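Local coordinates for protein glutamyl endopeptidase (Staphylococcus epidermidis, PDB 6U1B) that probably cleaves peptide bonds preferentially after glutamate or aspartate, as a secreted chymotrypsin-like serine protease, at residues 7-12 against 199-204. The protein carries 2 engineered substitutions. Numbering follows the deposited sequence.
Sequences PSCILP and KYNSSV. Engineered in segment 7-12: C9 (natural residue Val).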
ATOM      1  N   PRO A   7       7.104   0.239  -3.708  1.00 18.69           N
ATOM      2  CA  PRO A   7       5.683  -0.095  -3.912  1.00 16.20           C
ATOM      3  C   PRO A   7       5.392  -0.805  -5.224  1.00 13.00           C
ATOM      4  O   PRO A   7       4.384  -1.518  -5.300  1.00 12.88           O
ATOM      5  CB  PRO A   7       4.986   1.272  -3.861  1.00 18.58           C
ATOM      6  CG  PRO A   7       6.042   2.230  -4.340  1.00 15.93           C
ATOM      7  CD  PRO A   7       7.344   1.692  -3.748  1.00 13.67           C
ATOM      8  N   SER A   8       6.213  -0.645  -6.263  1.00 11.22           N
ATOM      9  CA  SER A   8       5.874  -1.288  -7.524  1.00 12.99           C
ATOM     10  C   SER A   8       7.144  -1.687  -8.268  1.00 12.64           C
ATOM     11  O   SER A   8       8.265  -1.353  -7.873  1.00 16.07           O
ATOM     12  CB  SER A   8       4.960  -0.399  -8.368  1.00 10.91           C
ATOM     13  OG  SER A   8       5.665   0.693  -8.897  1.00 13.27           O
ATOM     14  N   CYS A   9       6.950  -2.424  -9.354  1.00 10.67           N
ATOM     15  CA  CYS A   9       7.957  -3.360  -9.829  1.00 15.35           C
ATOM     16  C   CYS A   9       8.369  -3.097 -11.266  1.00 16.54           C
ATOM     17  O   CYS A   9       7.524  -2.829 -12.129  1.00 15.86           O
ATOM     18  CB  CYS A   9       7.426  -4.784  -9.724  1.00 14.56           C
ATOM     19  SG  CYS A   9       6.541  -5.103  -8.172  1.00 14.14           S
ATOM     20  N   ILE A  10       9.672  -3.209 -11.518  1.00 19.10           N
ATOM     21  CA  ILE A  10      10.180  -3.383 -12.877  1.00 16.32           C
ATOM     22  C   ILE A  10       9.926  -4.828 -13.276  1.00 17.25           C
ATOM     23  O   ILE A  10      10.337  -5.761 -12.574  1.00 20.69           O
ATOM     24  CB  ILE A  10      11.672  -3.036 -12.972  1.00 17.39           C
ATOM     25  CG1 ILE A  10      11.903  -1.552 -12.671  1.00 18.96           C
ATOM     26  CG2 ILE A  10      12.226  -3.436 -14.344  1.00 15.28           C
ATOM     27  CD1 ILE A  10      11.167  -0.599 -13.609  1.00 16.12           C
ATOM     28  N   LEU A  11       9.226  -5.013 -14.382  1.00 16.45           N
ATOM     29  CA  LEU A  11       8.826  -6.293 -14.929  1.00 16.06           C
ATOM     30  C   LEU A  11       9.538  -6.549 -16.254  1.00 18.50           C
ATOM     31  O   LEU A  11      10.126  -5.631 -16.839  1.00 18.70           O
ATOM     32  CB  LEU A  11       7.303  -6.336 -15.130  1.00 17.22           C
ATOM     33  CG  LEU A  11       6.468  -6.108 -13.857  1.00 16.08           C
ATOM     34  CD1 LEU A  11       4.976  -6.064 -14.188  1.00 10.23           C
ATOM     35  CD2 LEU A  11       6.763  -7.166 -12.793  1.00  9.73           C
ATOM     36  N   PRO A  12       9.550  -7.805 -16.731  1.00 19.85           N
ATOM     37  CA  PRO A  12      10.169  -8.084 -18.041  1.00 21.09           C
ATOM     38  C   PRO A  12       9.772  -7.077 -19.100  1.00 19.51           C
ATOM     39  O   PRO A  12      10.632  -6.576 -19.838  1.00 18.80           O
ATOM     40  CB  PRO A  12       9.653  -9.495 -18.365  1.00 17.56           C
ATOM     41  CG  PRO A  12       9.520 -10.140 -17.029  1.00 19.92           C
ATOM     42  CD  PRO A  12       9.120  -9.044 -16.053  1.00 20.53           C
ATOM     43  N   LYS A 199       5.895 -10.113 -10.421  1.00 14.04           N
ATOM     44  CA  LYS A 199       4.853 -10.852 -11.119  1.00 15.33           C
ATOM     45  C   LYS A 199       3.940  -9.951 -11.926  1.00 18.70           C
ATOM     46  O   LYS A 199       3.574 -10.294 -13.057  1.00 14.03           O
ATOM     47  CB  LYS A 199       3.997 -11.648 -10.129  1.00 18.62           C
ATOM     48  CG  LYS A 199       4.785 -12.393  -9.065  1.00 22.88           C
ATOM     49  CD  LYS A 199       5.747 -13.387  -9.670  1.00 25.76           C
ATOM     50  CE  LYS A 199       5.068 -14.695 -10.036  1.00 35.48           C
ATOM     51  NZ  LYS A 199       5.918 -15.856  -9.630  1.00 34.96           N
ATOM     52  N   TYR A 200       3.572  -8.809 -11.356  1.00 13.55           N
ATOM     53  CA  TYR A 200       2.575  -7.928 -11.935  1.00 11.85           C
ATOM     54  C   TYR A 200       2.561  -6.627 -11.146  1.00 14.22           C
ATOM     55  O   TYR A 200       3.087  -6.552 -10.034  1.00 14.08           O
ATOM     56  CB  TYR A 200       1.181  -8.566 -11.929  1.00 13.13           C
ATOM     57  CG  TYR A 200       0.577  -8.892 -10.566  1.00 15.09           C
ATOM     58  CD1 TYR A 200       0.021  -7.892  -9.756  1.00 13.60           C
ATOM     59  CD2 TYR A 200       0.516 -10.209 -10.107  1.00 13.24           C
ATOM     60  CE1 TYR A 200      -0.554  -8.198  -8.508  1.00 13.71           C
ATOM     61  CE2 TYR A 200      -0.058 -10.518  -8.865  1.00 12.11           C
ATOM     62  CZ  TYR A 200      -0.597  -9.511  -8.077  1.00 12.41           C
ATOM     63  OH  TYR A 200      -1.179  -9.817  -6.860  1.00  9.74           O
ATOM     64  N   ASN A 201       1.954  -5.603 -11.741  1.00 14.33           N
ATOM     65  CA  ASN A 201       1.618  -4.373 -11.044  1.00 13.08           C
ATOM     66  C   ASN A 201       0.100  -4.242 -11.011  1.00 11.89           C
ATOM     67  O   ASN A 201      -0.612  -4.892 -11.784  1.00 11.41           O
ATOM     68  CB  ASN A 201       2.312  -3.165 -11.699  1.00 10.92           C
ATOM     69  CG  ASN A 201       3.797  -3.121 -11.374  1.00 12.24           C
ATOM     70  OD1 ASN A 201       4.185  -3.332 -10.221  1.00 11.72           O
ATOM     71  ND2 ASN A 201       4.636  -2.896 -12.384  1.00 12.80           N
ATOM     72  N   SER A 202      -0.400  -3.428 -10.071  1.00 11.95           N
ATOM     73  CA  SER A 202      -1.804  -3.461  -9.681  1.00  9.13           C
ATOM     74  C   SER A 202      -2.406  -2.066  -9.665  1.00  9.65           C
ATOM     75  O   SER A 202      -1.739  -1.089  -9.317  1.00 11.09           O
ATOM     76  CB  SER A 202      -1.976  -4.066  -8.282  1.00  8.23           C
ATOM     77  OG  SER A 202      -1.117  -5.166  -8.119  1.00 19.39           O
ATOM     78  N   SER A 203      -3.695  -1.999  -9.981  1.00  7.26           N
ATOM     79  CA  SER A 203      -4.452  -0.761  -9.921  1.00  8.84           C
ATOM     80  C   SER A 203      -5.800  -1.028  -9.283  1.00 11.13           C
ATOM     81  O   SER A 203      -6.270  -2.168  -9.226  1.00  9.40           O
ATOM     82  CB  SER A 203      -4.681  -0.140 -11.303  1.00  9.16           C
ATOM     83  OG  SER A 203      -5.455  -1.008 -12.118  1.00 12.44           O
ATOM     84  N   VAL A 204      -6.406   0.055  -8.801  1.00 10.86           N
ATOM     85  CA  VAL A 204      -7.784   0.048  -8.337  1.00  9.20           C
ATOM     86  C   VAL A 204      -8.674   0.082  -9.568  1.00 12.73           C
ATOM     87  O   VAL A 204      -8.634   1.040 -10.348  1.00 11.53           O
ATOM     88  CB  VAL A 204      -8.071   1.247  -7.420  1.00  8.90           C
ATOM     89  CG1 VAL A 204      -9.541   1.242  -6.984  1.00  9.99           C
ATOM     90  CG2 VAL A 204      -7.126   1.250  -6.217  1.00 11.45           C
TER
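N201 grips the backbone of C9 with both ends of its amide, much as a neighbouring strand would; here, in the C-terminal barrel of a chymotrypsin-like protease, it holds a segment that is not itself a strand. ND2 donates to C9 O at 2.9 Å, nearly straight (173°), meeting a lone pair in the carbonyl plane, whereas OD1 accepts from C9 N over 3.0 Å along a more bent path. L170 O takes a further hydrogen bond from ND2, so the amide is clamped and its flip state fixed. CG of N201 stands opposite its own carbonyl carbon (chi1 -75°), which carries the amide across to C9, and S8 CB rests 3.6 Å from OD1. S8 OG turns instead to T172; the side chain of S8 is about 6 Å from that of S177, a predicted member of the charge relay. The engineered C9 is tied by disulfide to C197, locking the N-terminal segment to the barrel. Packing thins toward K199, whose side chain leads away into solvent beside a classic beta bulge formed by K199 and Y200 opposite V196. On the packed side, buried L11 lies alongside N201, pointing the other way, with L11 CD1 3.8 Å from Y200 CA.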